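Local structure of DNA ligase (Archaeoglobus fulgidus, 3GDE) at residues E24-I29 with E172-D177; R28-L33 with A180-A185; L454-G459 with A539-R544. The protein probably seals nicks in double-stranded DNA during replication, recombination and repair, using ATP to form an enzyme-linked AMP intermediate. All blocks are in the same frame, centred on the assembly; numbering follows the deposited sequence.

Interaction 1: residues E24-I29 with E172-D177; sequences ELTARI and EGIMRD
Ile174 presents its two branches to three residues of helix 22-34. The side chains of Leu25 and Ile174 meet at a slant, with 4.0 Å between Leu25 CD1 and Ile174 CD1. Ile174 CG2 lies 3.8 Å from Ile29 CD1, the two isoleucines meeting at about a right angle, and 3.7 Å from Thr26 OG1. The first torsion of Ile174 (chi1 -73°) sends the branches to different sides, CG1 beside the backbone N and CG2 anti to it, and chi2 near 166° extends CD1 toward Leu25. Met175 starts out away from helix 22-34, but bends at chi2 and chi3 and brings Met175 SD back to 3.8 Å from Ile29 CG2; a flexible thioether suits such a detour.

Thr26 faces both ways chemically. Thr26 CG2, a methyl, rests 3.7 Å from Asp177 CB, while OG1 is hydrogen-bonded to Thr22 O one turn earlier. A water oxygen 2.6 Å from Thr26 OG1 donates to it, and the same water donates to Asp177 OD2. A valine here would keep the methyl contact but would probably lose both the bond to Thr22 O and the water bridge, leaving the Asp177 carboxylate without that link.

The axes of 24-29 and 172-177 cross at -48°, 8.8 Å apart at closest approach, an apolar helix-helix packing with a polar margin that belongs to the all-helical N-terminal DNA-binding domain of ATP-dependent ligases.

Interaction 2: residues R28-L33 with A180-A185; sequences RIAAFL and ARAFRA
Ala30 and Ala182 bring the two backbones to within 4.5 Å, measured between Ala30 CA and Ala182 CA. Segment 28-33 is helical throughout, whereas the helix of 180-185 runs only to about Ala182: the backbone turns out of the helix at Phe183, Arg184 takes positive phi (56°), and Ala185 N returns to bond Ala180 O. The contact therefore joins the flank of one helix to the C-terminal end of another.

Alanine suits both sides of so close an approach, since a lone methyl is all that has to fit between the two backbones. Ala182 CB sits 3.4 Å from Ala30 O, and the methyls themselves are 4.0 Å apart. Beside them the Arg181 chain passes alongside Ala30: CB, CG and CD of Arg181 are each 3.8 Å from Ala30 CB. With CG anti to the backbone N (chi1 -173°), the extended chain keeps CG and CD alongside the methyl. Here the arginine offers its aliphatic stem.

Leu33, one turn after Ala30, continues the apolar strip, with Leu33 CB 4.3 Å from Ala182 CB. Phe183 reaches back with its outermost carbon, Phe183 CZ lying 3.8 Å from Leu33 O, while the same ring lies with one face over Ala182 CB, offset toward its rim. Helix 200-216 also meets this phenylalanine, through Ala207 and Lys208.

No hydrogen bond crosses between 28-33 and 180-185, although Ala182 O accepts one from Gln34 just beyond; cohesion here rests on van der Waals fit, in which the small alanines allow the close approach and Leu33 and Phe183 extend the apolar surface.

Interaction 3: residues L454-G459 with A539-R544; sequences LDPVTG and ADTIER
Leu454 forms a single, isolated beta bridge with Thr541, although Thr541 also stands at the N-cap of helix 542-550. Both polar backbone atoms of Leu454 are used: Leu454 N donates to Asp540 O at 3.0 Å in a nearly straight bond (166°), and Leu454 O accepts from Ile542 N at 2.8 Å. Leu454 O also receives a CA-H...O contact from Thr541 CA, 3.1 Å away. The Leu454 side chain, its CG anti to the backbone N (chi1 176°), sets Leu454 CB 4.1 Å from Asp540 O and packs on Leu461 as well.

Threonine suits the cap because its hydroxyl can turn to the helix while its methyl faces the loop. OG1 lies between the backbone N and the carbonyl carbon (chi1 59°) and accepts from Arg544 N; Thr541 CG2 is 4.1 Å from Pro456 CG, the two side chains crossing at about a right angle. Ile542 CG2 lies 4.1 Å from Asp455 CA.

Strand 446-454 belongs to the OB-fold domain of the ligase, and the contact ties the turn leading to strand 461-467 to the start of the C-terminal helix. Within that turn Asp455 OD1 accepts from Val457 N, an Asx turn, and Gly459 adopts positive phi, readily allowed where no side chain exists.

Both carboxylate oxygens of Asp540 have a partner. OD2 accepts from Asp429 N, while Asp540 OD1, met from above the carboxylate plane, takes a salt bridge of 3.0 Å from Arg544 NH1; Glu426 meets NH2 of the same arginine.

Interactions 1 and 2 are successive parts of one packing between helix 22-34 and helix 172-182: their centres are 8 Å apart, their first segments overlap at Arg28 and Ile29, of which Ile29 packs across interaction 1 alone, and Arg181 NE comes within 3.7 Å of Ala27 CB. Interaction 3, centred about 16 Å from interaction 1, touches it at the start of helix 172-182; Gly173 N lies 3.2 Å from Pro456 O and Ile174 N 3.3 Å from Val457 O, probable hydrogen bonds joining two domains in this closed conformation. Only interaction 3 approaches the nucleotide site: the Asp540 side chain is about 6 Å from that of Arg414, predicted to bind ATP, and about 5 Å from a phosphate ion probably from the crystallisation liquor.

Interaction 1: residues E24-I29 with E172-D177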
loop_
_atom_site.group_PDB
_atom_site.type_symbol
_atom_site.label_atom_id
_atom_site.label_comp_id
_atom_site.label_asym_id
_atom_site.label_seq_id
_atom_site.Cartn_x
_atom_site.Cartn_y
_atom_site.Cartn_z
ATOM N N GLU A 24 -23.843 9.443 0.944
ATOM C CA GLU A 24 -23.905 10.494 1.953
ATOM C C GLU A 24 -22.526 10.963 2.403
ATOM O O GLU A 24 -22.299 12.171 2.531
ATOM C CB GLU A 24 -24.715 10.033 3.159
ATOM C CG GLU A 24 -26.212 10.130 2.969
ATOM C CD GLU A 24 -26.962 9.926 4.277
ATOM O OE1 GLU A 24 -28.068 9.323 4.249
ATOM O OE2 GLU A 24 -26.432 10.359 5.333
ATOM N N LEU A 25 -21.618 10.014 2.636
ATOM C CA LEU A 25 -20.225 10.325 2.968
ATOM C C LEU A 25 -19.560 11.131 1.864
ATOM O O LEU A 25 -18.930 12.157 2.132
ATOM C CB LEU A 25 -19.414 9.052 3.248
ATOM C CG LEU A 25 -19.671 8.353 4.586
ATOM C CD1 LEU A 25 -19.087 6.947 4.564
ATOM C CD2 LEU A 25 -19.113 9.156 5.755
ATOM N N THR A 26 -19.718 10.665 0.626
ATOM C CA THR A 26 -19.214 11.364 -0.551
ATOM C C THR A 26 -19.690 12.843 -0.599
ATOM O O THR A 26 -18.891 13.758 -0.823
ATOM C CB THR A 26 -19.601 10.597 -1.848
ATOM O OG1 THR A 26 -19.013 9.291 -1.819
ATOM C CG2 THR A 26 -19.131 11.328 -3.106
ATOM N N ALA A 27 -20.980 13.057 -0.359
ATOM C CA ALA A 27 -21.589 14.387 -0.471
ATOM C C ALA A 27 -21.172 15.330 0.679
ATOM O O ALA A 27 -20.852 16.499 0.448
ATOM C CB ALA A 27 -23.127 14.268 -0.590
ATOM N N ARG A 28 -21.152 14.809 1.903
ATOM C CA ARG A 28 -20.610 15.535 3.052
ATOM C C ARG A 28 -19.166 15.969 2.853
ATOM O O ARG A 28 -18.819 17.116 3.129
ATOM C CB ARG A 28 -20.718 14.710 4.335
ATOM C CG ARG A 28 -22.139 14.482 4.810
ATOM C CD ARG A 28 -22.725 15.756 5.392
ATOM N NE ARG A 28 -22.367 15.960 6.794
ATOM C CZ ARG A 28 -23.252 16.066 7.785
ATOM N NH1 ARG A 28 -24.556 15.997 7.529
ATOM N NH2 ARG A 28 -22.831 16.260 9.031
ATOM N N ILE A 29 -18.334 15.053 2.367
ATOM C CA ILE A 29 -16.904 15.324 2.163
ATOM C C ILE A 29 -16.650 16.336 1.045
ATOM O O ILE A 29 -15.791 17.200 1.191
ATOM C CB ILE A 29 -16.091 14.019 1.923
ATOM C CG1 ILE A 29 -16.138 13.138 3.180
ATOM C CG2 ILE A 29 -14.620 14.340 1.493
ATOM C CD1 ILE A 29 -15.600 11.717 2.965
ATOM N N GLU A 172 -10.422 5.188 -0.483
ATOM C CA GLU A 172 -9.913 5.812 -1.693
ATOM C C GLU A 172 -11.040 6.128 -2.667
ATOM O O GLU A 172 -11.039 7.192 -3.286
ATOM C CB GLU A 172 -8.925 4.848 -2.359
ATOM C CG GLU A 172 -7.640 5.490 -2.827
ATOM C CD GLU A 172 -6.577 5.536 -1.751
ATOM O OE1 GLU A 172 -6.816 6.155 -0.681
ATOM O OE2 GLU A 172 -5.480 4.966 -1.995
ATOM N N GLY A 173 -11.995 5.201 -2.789
ATOM C CA GLY A 173 -13.139 5.331 -3.691
ATOM C C GLY A 173 -14.046 6.505 -3.337
ATOM O O GLY A 173 -14.426 7.296 -4.196
ATOM N N ILE A 174 -14.393 6.619 -2.059
ATOM C CA ILE A 174 -15.189 7.755 -1.605
ATOM C C ILE A 174 -14.448 9.077 -1.855
ATOM O O ILE A 174 -15.029 10.027 -2.389
ATOM C CB ILE A 174 -15.609 7.588 -0.143
ATOM C CG1 ILE A 174 -16.692 6.510 -0.054
ATOM C CG2 ILE A 174 -16.069 8.932 0.456
ATOM C CD1 ILE A 174 -16.961 6.010 1.357
ATOM N N MET A 175 -13.159 9.116 -1.528
ATOM C CA MET A 175 -12.356 10.325 -1.740
ATOM C C MET A 175 -12.241 10.779 -3.201
ATOM O O MET A 175 -12.359 11.975 -3.475
ATOM C CB MET A 175 -10.978 10.185 -1.108
ATOM C CG MET A 175 -11.003 10.292 0.403
ATOM S SD MET A 175 -11.784 11.807 1.004
ATOM C CE MET A 175 -10.697 13.039 0.259
ATOM N N ARG A 176 -12.000 9.830 -4.116
ATOM C CA ARG A 176 -12.000 10.094 -5.568
ATOM C C ARG A 176 -13.334 10.731 -5.967
ATOM O O ARG A 176 -13.362 11.755 -6.640
ATOM C CB ARG A 176 -11.745 8.798 -6.381
ATOM C CG ARG A 176 -12.330 8.803 -7.819
ATOM C CD ARG A 176 -12.435 7.422 -8.492
ATOM N NE ARG A 176 -12.928 6.374 -7.594
ATOM C CZ ARG A 176 -14.112 5.763 -7.685
ATOM N NH1 ARG A 176 -14.969 6.073 -8.656
ATOM N NH2 ARG A 176 -14.442 4.827 -6.795
ATOM N N ASP A 177 -14.425 10.122 -5.513
ATOM C CA ASP A 177 -15.775 10.550 -5.851
ATOM C C ASP A 177 -16.121 11.914 -5.247
ATOM O O ASP A 177 -16.833 12.712 -5.870
ATOM C CB ASP A 177 -16.798 9.503 -5.388
ATOM C CG ASP A 177 -16.776 8.226 -6.227
ATOM O OD1 ASP A 177 -16.108 8.188 -7.275
ATOM O OD2 ASP A 177 -17.448 7.248 -5.837
HETATM O O HOH W 1 -19.668 7.846 -3.929
#

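Interaction 2: residues R28-L33 with A180-A185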
loop_
_atom_site.group_PDB
_atom_site.type_symbol
_atom_site.label_atom_id
_atom_site.label_comp_id
_atom_site.label_asym_id
_atom_site.label_seq_id
_atom_site.Cartn_x
_atom_site.Cartn_y
_atom_site.Cartn_z
ATOM N N ARG A 28 -21.152 14.809 1.903
ATOM C CA ARG A 28 -20.610 15.535 3.052
ATOM C C ARG A 28 -19.166 15.969 2.853
ATOM O O ARG A 28 -18.819 17.116 3.129
ATOM C CB ARG A 28 -20.718 14.710 4.335
ATOM C CG ARG A 28 -22.139 14.482 4.810
ATOM C CD ARG A 28 -22.725 15.756 5.392
ATOM N NE ARG A 28 -22.367 15.960 6.794
ATOM C CZ ARG A 28 -23.252 16.066 7.785
ATOM N NH1 ARG A 28 -24.556 15.997 7.529
ATOM N NH2 ARG A 28 -22.831 16.260 9.031
ATOM N N ILE A 29 -18.334 15.053 2.367
ATOM C CA ILE A 29 -16.904 15.324 2.163
ATOM C C ILE A 29 -16.650 16.336 1.045
ATOM O O ILE A 29 -15.791 17.200 1.191
ATOM C CB ILE A 29 -16.091 14.019 1.923
ATOM C CG1 ILE A 29 -16.138 13.138 3.180
ATOM C CG2 ILE A 29 -14.620 14.340 1.493
ATOM C CD1 ILE A 29 -15.600 11.717 2.965
ATOM N N ALA A 30 -17.398 16.219 -0.058
ATOM C CA ALA A 30 -17.349 17.188 -1.157
ATOM C C ALA A 30 -17.678 18.593 -0.689
ATOM O O ALA A 30 -16.938 19.535 -0.985
ATOM C CB ALA A 30 -18.308 16.776 -2.295
ATOM N N ALA A 31 -18.784 18.726 0.041
ATOM C CA ALA A 31 -19.208 20.012 0.614
ATOM C C ALA A 31 -18.119 20.662 1.453
ATOM O O ALA A 31 -17.847 21.851 1.295
ATOM C CB ALA A 31 -20.519 19.846 1.443
ATOM N N PHE A 32 -17.501 19.881 2.341
ATOM C CA PHE A 32 -16.385 20.353 3.180
ATOM C C PHE A 32 -15.183 20.828 2.365
ATOM O O PHE A 32 -14.647 21.912 2.604
ATOM C CB PHE A 32 -15.935 19.238 4.138
ATOM C CG PHE A 32 -15.025 19.710 5.242
ATOM C CD1 PHE A 32 -15.544 20.370 6.361
ATOM C CD2 PHE A 32 -13.647 19.478 5.175
ATOM C CE1 PHE A 32 -14.700 20.795 7.392
ATOM C CE2 PHE A 32 -12.790 19.911 6.199
ATOM C CZ PHE A 32 -13.315 20.577 7.303
ATOM N N LEU A 33 -14.766 19.997 1.408
ATOM C CA LEU A 33 -13.616 20.276 0.547
ATOM C C LEU A 33 -13.782 21.569 -0.268
ATOM O O LEU A 33 -12.829 22.327 -0.443
ATOM C CB LEU A 33 -13.378 19.079 -0.394
ATOM C CG LEU A 33 -12.353 17.957 -0.108
ATOM C CD1 LEU A 33 -12.008 17.693 1.375
ATOM C CD2 LEU A 33 -12.732 16.678 -0.845
ATOM N N ALA A 180 -14.189 14.601 -7.121
ATOM C CA ALA A 180 -14.909 14.795 -8.382
ATOM C C ALA A 180 -16.185 15.639 -8.196
ATOM O O ALA A 180 -16.445 16.553 -8.975
ATOM C CB ALA A 180 -15.235 13.453 -9.024
ATOM N N ARG A 181 -16.963 15.318 -7.161
ATOM C CA ARG A 181 -18.198 16.028 -6.842
ATOM C C ARG A 181 -17.948 17.504 -6.490
ATOM O O ARG A 181 -18.641 18.390 -7.002
ATOM C CB ARG A 181 -18.925 15.317 -5.697
ATOM C CG ARG A 181 -20.320 15.868 -5.395
ATOM C CD ARG A 181 -21.002 15.063 -4.317
ATOM N NE ARG A 181 -22.334 15.563 -4.001
ATOM C CZ ARG A 181 -23.454 15.153 -4.596
ATOM N NH1 ARG A 181 -23.408 14.236 -5.556
ATOM N NH2 ARG A 181 -24.625 15.671 -4.234
ATOM N N ALA A 182 -16.941 17.750 -5.648
ATOM C CA ALA A 182 -16.611 19.076 -5.138
ATOM C C ALA A 182 -16.179 20.041 -6.230
ATOM O O ALA A 182 -16.559 21.218 -6.218
ATOM C CB ALA A 182 -15.506 18.984 -4.073
ATOM N N PHE A 183 -15.379 19.542 -7.164
ATOM C CA PHE A 183 -14.698 20.406 -8.119
ATOM C C PHE A 183 -15.106 20.176 -9.569
ATOM O O PHE A 183 -14.366 20.540 -10.486
ATOM C CB PHE A 183 -13.177 20.293 -7.943
ATOM C CG PHE A 183 -12.705 20.622 -6.554
ATOM C CD1 PHE A 183 -12.887 21.905 -6.022
ATOM C CD2 PHE A 183 -12.082 19.655 -5.769
ATOM C CE1 PHE A 183 -12.455 22.212 -4.728
ATOM C CE2 PHE A 183 -11.650 19.959 -4.479
ATOM C CZ PHE A 183 -11.838 21.238 -3.961
ATOM N N ARG A 184 -16.287 19.590 -9.767
ATOM C CA ARG A 184 -16.900 19.455 -11.091
ATOM C C ARG A 184 -15.976 18.745 -12.075
ATOM O O ARG A 184 -15.641 19.278 -13.140
ATOM C CB ARG A 184 -17.331 20.826 -11.638
ATOM C CG ARG A 184 -18.839 21.085 -11.638
ATOM C CD ARG A 184 -19.501 20.899 -10.274
ATOM N NE ARG A 184 -20.834 20.301 -10.400
ATOM C CZ ARG A 184 -21.777 20.320 -9.459
ATOM N NH1 ARG A 184 -21.571 20.920 -8.292
ATOM N NH2 ARG A 184 -22.943 19.739 -9.691
ATOM N N ALA A 185 -15.555 17.542 -11.686
ATOM C CA ALA A 185 -14.729 16.689 -12.529
ATOM C C ALA A 185 -15.352 15.301 -12.655
ATOM O O ALA A 185 -16.136 14.875 -11.798
ATOM C CB ALA A 185 -13.304 16.611 -11.970
#

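Interaction 3: residues L454-G459 with A539-R544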
loop_
_atom_site.group_PDB
_atom_site.type_symbol
_atom_site.label_atom_id
_atom_site.label_comp_id
_atom_site.label_asym_id
_atom_site.label_seq_id
_atom_site.Cartn_x
_atom_site.Cartn_y
_atom_site.Cartn_z
ATOM N N LEU A 454 -9.494 -6.013 1.901
ATOM C CA LEU A 454 -9.834 -4.600 1.916
ATOM C C LEU A 454 -10.989 -4.221 0.973
ATOM O O LEU A 454 -11.054 -4.675 -0.168
ATOM C CB LEU A 454 -8.581 -3.781 1.586
ATOM C CG LEU A 454 -8.728 -2.259 1.450
ATOM C CD1 LEU A 454 -8.760 -1.570 2.825
ATOM C CD2 LEU A 454 -7.605 -1.703 0.557
ATOM N N ASP A 455 -11.911 -3.404 1.471
ATOM C CA ASP A 455 -12.901 -2.755 0.626
ATOM C C ASP A 455 -12.313 -1.391 0.284
ATOM O O ASP A 455 -12.252 -0.513 1.142
ATOM C CB ASP A 455 -14.230 -2.619 1.375
ATOM C CG ASP A 455 -15.313 -1.883 0.566
ATOM O OD1 ASP A 455 -15.014 -1.265 -0.476
ATOM O OD2 ASP A 455 -16.484 -1.921 0.990
ATOM N N PRO A 456 -11.839 -1.216 -0.963
ATOM C CA PRO A 456 -11.116 0.008 -1.319
ATOM C C PRO A 456 -11.982 1.281 -1.419
ATOM O O PRO A 456 -11.429 2.372 -1.456
ATOM C CB PRO A 456 -10.492 -0.340 -2.673
ATOM C CG PRO A 456 -11.430 -1.316 -3.259
ATOM C CD PRO A 456 -11.933 -2.140 -2.105
ATOM N N VAL A 457 -13.307 1.156 -1.455
ATOM C CA VAL A 457 -14.142 2.360 -1.436
ATOM C C VAL A 457 -14.329 2.956 -0.035
ATOM O O VAL A 457 -14.255 4.178 0.132
ATOM C CB VAL A 457 -15.482 2.273 -2.288
ATOM C CG1 VAL A 457 -15.585 0.984 -3.110
ATOM C CG2 VAL A 457 -16.752 2.576 -1.442
ATOM N N THR A 458 -14.515 2.091 0.962
ATOM C CA THR A 458 -14.736 2.522 2.334
ATOM C C THR A 458 -13.500 2.390 3.239
ATOM O O THR A 458 -13.480 2.922 4.353
ATOM C CB THR A 458 -15.895 1.727 2.983
ATOM O OG1 THR A 458 -15.540 0.337 3.066
ATOM C CG2 THR A 458 -17.187 1.881 2.171
ATOM N N GLY A 459 -12.492 1.654 2.768
ATOM C CA GLY A 459 -11.328 1.287 3.582
ATOM C C GLY A 459 -11.616 0.288 4.704
ATOM O O GLY A 459 -10.763 0.031 5.557
ATOM N N ALA A 539 -3.281 -4.621 1.029
ATOM C CA ALA A 539 -3.847 -5.953 1.141
ATOM C C ALA A 539 -4.774 -6.173 -0.036
ATOM O O ALA A 539 -5.322 -5.219 -0.592
ATOM C CB ALA A 539 -4.599 -6.118 2.443
ATOM N N ASP A 540 -4.951 -7.429 -0.416
ATOM C CA ASP A 540 -5.831 -7.750 -1.526
ATOM C C ASP A 540 -7.269 -7.340 -1.242
ATOM O O ASP A 540 -7.734 -7.401 -0.104
ATOM C CB ASP A 540 -5.708 -9.223 -1.907
ATOM C CG ASP A 540 -4.430 -9.505 -2.677
ATOM O OD1 ASP A 540 -4.351 -9.098 -3.865
ATOM O OD2 ASP A 540 -3.505 -10.109 -2.095
ATOM N N THR A 541 -7.945 -6.888 -2.294
ATOM C CA THR A 541 -9.262 -6.272 -2.182
ATOM C C THR A 541 -10.380 -7.295 -2.280
ATOM O O THR A 541 -10.182 -8.388 -2.827
ATOM C CB THR A 541 -9.456 -5.190 -3.271
ATOM O OG1 THR A 541 -9.321 -5.783 -4.570
ATOM C CG2 THR A 541 -8.422 -4.079 -3.116
ATOM N N ILE A 542 -11.550 -6.950 -1.744
ATOM C CA ILE A 542 -12.748 -7.790 -1.903
ATOM C C ILE A 542 -13.048 -8.132 -3.380
ATOM O O ILE A 542 -13.518 -9.235 -3.686
ATOM C CB ILE A 542 -13.990 -7.169 -1.192
ATOM C CG1 ILE A 542 -15.200 -8.109 -1.256
ATOM C CG2 ILE A 542 -14.333 -5.777 -1.753
ATOM C CD1 ILE A 542 -14.999 -9.440 -0.545
ATOM N N GLU A 543 -12.754 -7.191 -4.278
ATOM C CA GLU A 543 -12.867 -7.406 -5.719
ATOM C C GLU A 543 -11.938 -8.520 -6.218
ATOM O O GLU A 543 -12.354 -9.361 -7.010
ATOM C CB GLU A 543 -12.616 -6.097 -6.484
ATOM C CG GLU A 543 -12.685 -6.212 -8.008
ATOM C CD GLU A 543 -12.908 -4.871 -8.713
ATOM O OE1 GLU A 543 -12.597 -3.796 -8.126
ATOM O OE2 GLU A 543 -13.396 -4.900 -9.869
ATOM N N ARG A 544 -10.691 -8.524 -5.747
ATOM C CA ARG A 544 -9.745 -9.588 -6.075
ATOM C C ARG A 544 -10.283 -10.963 -5.638
ATOM O O ARG A 544 -10.318 -11.908 -6.435
ATOM C CB ARG A 544 -8.373 -9.320 -5.445
ATOM C CG ARG A 544 -7.274 -10.309 -5.877
ATOM C CD ARG A 544 -6.390 -9.745 -7.000
ATOM N NE ARG A 544 -5.649 -10.782 -7.726
ATOM C CZ ARG A 544 -4.486 -11.305 -7.337
ATOM N NH1 ARG A 544 -3.910 -10.905 -6.210
ATOM N NH2 ARG A 544 -3.896 -12.242 -8.076
#